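Local coordinates for protein putative oxidoreductase yhhX (Escherichia coli K-12, PDB 3F4L) that probably acts as an NADP-dependent oxidoreductase of the Gfo/Idh/MocA family, perhaps as a scyllo-inositol dehydrogenase, at residues A[146-151]-A[218-223]. Residues are numbered along the deposited sequence; the frame is centred on the assembly and turned at random.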
ATOM      1  N   ILE A 146      -4.324  -5.695  15.925  1.00 17.13           N
ATOM      2  CA  ILE A 146      -3.921  -4.905  14.762  1.00 18.14           C
ATOM      3  C   ILE A 146      -3.188  -5.749  13.727  1.00 15.59           C
ATOM      4  O   ILE A 146      -2.270  -6.483  14.067  1.00 16.28           O
ATOM      5  CB  ILE A 146      -3.009  -3.740  15.189  1.00 17.82           C
ATOM      6  CG1 ILE A 146      -3.704  -2.929  16.287  1.00 19.96           C
ATOM      7  CG2 ILE A 146      -2.655  -2.875  13.978  1.00 16.77           C
ATOM      8  CD1 ILE A 146      -5.091  -2.444  15.893  1.00 18.87           C
ATOM      9  N   VAL A 147      -3.591  -5.642  12.466  1.00 14.33           N
ATOM     10  CA  VAL A 147      -2.933  -6.408  11.425  1.00 14.62           C
ATOM     11  C   VAL A 147      -2.265  -5.535  10.371  1.00 16.74           C
ATOM     12  O   VAL A 147      -1.356  -5.989   9.684  1.00 14.95           O
ATOM     13  CB  VAL A 147      -3.906  -7.396  10.748  1.00 14.74           C
ATOM     14  CG1 VAL A 147      -4.337  -8.444  11.759  1.00 15.66           C
ATOM     15  CG2 VAL A 147      -5.114  -6.656  10.191  1.00 19.71           C
ATOM     16  N   GLU A 148      -2.696  -4.281  10.245  1.00 14.83           N
ATOM     17  CA  GLU A 148      -2.071  -3.414   9.265  1.00 18.10           C
ATOM     18  C   GLU A 148      -2.142  -1.931   9.613  1.00 17.01           C
ATOM     19  O   GLU A 148      -3.153  -1.434  10.103  1.00 16.16           O
ATOM     20  CB  GLU A 148      -2.665  -3.649   7.871  1.00 21.22           C
ATOM     21  CG  GLU A 148      -1.840  -2.994   6.759  1.00 28.11           C
ATOM     22  CD  GLU A 148      -1.843  -3.788   5.455  1.00 32.72           C
ATOM     23  OE1 GLU A 148      -1.643  -5.019   5.508  1.00 35.95           O
ATOM     24  OE2 GLU A 148      -2.022  -3.178   4.377  1.00 32.25           O
ATOM     25  N   VAL A 149      -1.033  -1.248   9.364  1.00 14.64           N
ATOM     26  CA  VAL A 149      -0.908   0.181   9.608  1.00 15.02           C
ATOM     27  C   VAL A 149      -0.292   0.740   8.333  1.00 14.83           C
ATOM     28  O   VAL A 149       0.618   0.138   7.753  1.00 13.07           O
ATOM     29  CB  VAL A 149       0.017   0.469  10.829  1.00 16.35           C
ATOM     30  CG1 VAL A 149       0.258   1.984  10.987  1.00 15.20           C
ATOM     31  CG2 VAL A 149      -0.622  -0.069  12.099  1.00 16.87           C
ATOM     32  N   GLU A 150      -0.808   1.872   7.871  1.00 14.30           N
ATOM     33  CA  GLU A 150      -0.287   2.482   6.663  1.00 15.34           C
ATOM     34  C   GLU A 150      -0.117   3.974   6.923  1.00 15.84           C
ATOM     35  O   GLU A 150      -1.059   4.648   7.336  1.00 15.99           O
ATOM     36  CB  GLU A 150      -1.255   2.244   5.504  1.00 19.68           C
ATOM     37  CG  GLU A 150      -0.673   2.486   4.114  1.00 27.05           C
ATOM     38  CD  GLU A 150      -1.633   2.064   3.000  1.00 31.37           C
ATOM     39  OE1 GLU A 150      -2.170   0.935   3.058  1.00 33.48           O
ATOM     40  OE2 GLU A 150      -1.848   2.857   2.058  1.00 35.25           O
ATOM     41  N   SER A 151       1.094   4.471   6.698  1.00 15.77           N
ATOM     42  CA  SER A 151       1.416   5.878   6.900  1.00 16.92           C
ATOM     43  C   SER A 151       1.878   6.524   5.592  1.00 17.29           C
ATOM     44  O   SER A 151       2.735   5.980   4.889  1.00 17.22           O
ATOM     45  CB  SER A 151       2.516   6.007   7.952  1.00 17.42           C
ATOM     46  OG  SER A 151       2.965   7.342   8.054  1.00 20.52           O
ATOM     47  N   ASP A 218       2.637 -11.240  12.467  1.00 25.43           N
ATOM     48  CA  ASP A 218       1.617 -11.180  11.433  1.00 24.17           C
ATOM     49  C   ASP A 218       1.207  -9.746  11.120  1.00 23.98           C
ATOM     50  O   ASP A 218       0.382  -9.518  10.242  1.00 24.35           O
ATOM     51  CB  ASP A 218       0.380 -11.962  11.869  1.00 28.83           C
ATOM     52  CG  ASP A 218       0.623 -13.456  11.921  1.00 31.91           C
ATOM     53  OD1 ASP A 218       0.961 -14.045  10.871  1.00 35.75           O
ATOM     54  OD2 ASP A 218       0.475 -14.041  13.014  1.00 36.68           O
ATOM     55  N   LEU A 219       1.773  -8.782  11.842  1.00 21.99           N
ATOM     56  CA  LEU A 219       1.440  -7.380  11.623  1.00 20.63           C
ATOM     57  C   LEU A 219       2.373  -6.728  10.615  1.00 19.46           C
ATOM     58  O   LEU A 219       3.581  -6.948  10.662  1.00 20.47           O
ATOM     59  CB  LEU A 219       1.532  -6.596  12.930  1.00 21.64           C
ATOM     60  CG  LEU A 219       1.612  -5.082  12.728  1.00 23.29           C
ATOM     61  CD1 LEU A 219       0.260  -4.551  12.284  1.00 22.73           C
ATOM     62  CD2 LEU A 219       2.058  -4.418  14.018  1.00 24.16           C
ATOM     63  N   LYS A 220       1.809  -5.921   9.718  1.00 17.81           N
ATOM     64  CA  LYS A 220       2.607  -5.207   8.726  1.00 19.04           C
ATOM     65  C   LYS A 220       2.315  -3.707   8.793  1.00 19.06           C
ATOM     66  O   LYS A 220       1.156  -3.281   8.720  1.00 18.11           O
ATOM     67  CB  LYS A 220       2.339  -5.719   7.297  1.00 19.09           C
ATOM     68  CG  LYS A 220       3.259  -5.070   6.245  1.00 19.53           C
ATOM     69  CD  LYS A 220       3.056  -5.587   4.823  1.00 20.31           C
ATOM     70  CE  LYS A 220       1.800  -5.039   4.175  1.00 21.60           C
ATOM     71  NZ  LYS A 220       1.633  -5.570   2.782  1.00 25.18           N
ATOM     72  N   ALA A 221       3.377  -2.922   8.959  1.00 18.49           N
ATOM     73  CA  ALA A 221       3.280  -1.472   9.025  1.00 18.66           C
ATOM     74  C   ALA A 221       3.964  -0.912   7.783  1.00 19.37           C
ATOM     75  O   ALA A 221       5.146  -1.174   7.529  1.00 18.93           O
ATOM     76  CB  ALA A 221       3.967  -0.948  10.278  1.00 17.95           C
ATOM     77  N   ILE A 222       3.213  -0.130   7.022  1.00 19.68           N
ATOM     78  CA  ILE A 222       3.703   0.469   5.790  1.00 18.01           C
ATOM     79  C   ILE A 222       3.967   1.969   5.929  1.00 18.46           C
ATOM     80  O   ILE A 222       3.128   2.719   6.424  1.00 17.51           O
ATOM     81  CB  ILE A 222       2.680   0.233   4.664  1.00 18.55           C
ATOM     82  CG1 ILE A 222       2.609  -1.269   4.354  1.00 20.29           C
ATOM     83  CG2 ILE A 222       3.055   1.033   3.430  1.00 18.87           C
ATOM     84  CD1 ILE A 222       1.529  -1.647   3.345  1.00 22.42           C
ATOM     85  N   VAL A 223       5.150   2.398   5.508  1.00 17.42           N
ATOM     86  CA  VAL A 223       5.505   3.811   5.550  1.00 20.76           C
ATOM     87  C   VAL A 223       5.911   4.185   4.133  1.00 21.67           C
ATOM     88  O   VAL A 223       6.789   3.552   3.548  1.00 19.44           O
ATOM     89  CB  VAL A 223       6.697   4.078   6.476  1.00 21.88           C
ATOM     90  CG1 VAL A 223       7.127   5.500   6.332  1.00 24.31           C
ATOM     91  CG2 VAL A 223       6.324   3.772   7.927  1.00 25.80           C
TER
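Val147 and Lys220 open a run of four backbone hydrogen bonds between strands 146-151 and 219-223, whose axes run parallel (7°) and approach to 4.5 Å. The bonds alternate as a parallel pair requires: Lys220 N to Val147 O (3.2 Å), Val149 N to Lys220 O, Ile222 N to Val149 O (2.7 Å) and Ser151 N to Ile222 O. The first is the longest, its donor 43° above the carbonyl plane of Val147. There Val147 and Glu148 sit together opposite the single residue His239 of strand 236-240, which makes a classic beta bulge. Leu219 CG, anti to the backbone N (chi1 163°), carries CD1 across to within 3.3 Å of Val147 C. This is the one parallel pairing in the otherwise antiparallel sheet of the C-terminal alpha/beta domain. Val149 and Ala221 lie on the face covered by helix 171-187, their CB atoms 4.2 Å apart. On the other face, directed at the second subunit, Glu148 and Lys220 lie side by side, pointing the same way. Glu148 OE1 lies 3.7 Å from Lys220 CE, yet 4.3 Å from Lys220 NZ, too far for a salt bridge. Instead, Lys220 NZ forms salt bridges with Asp196 and Glu211 of the second subunit, and Glu148 OE2 with Lys224 of that subunit. An alanine at Glu148 would remove that carboxylate, and is likely to leave this lysine without its partner. Further along, Glu150 CG lies alongside Ile222 CG2 (4.1 Å).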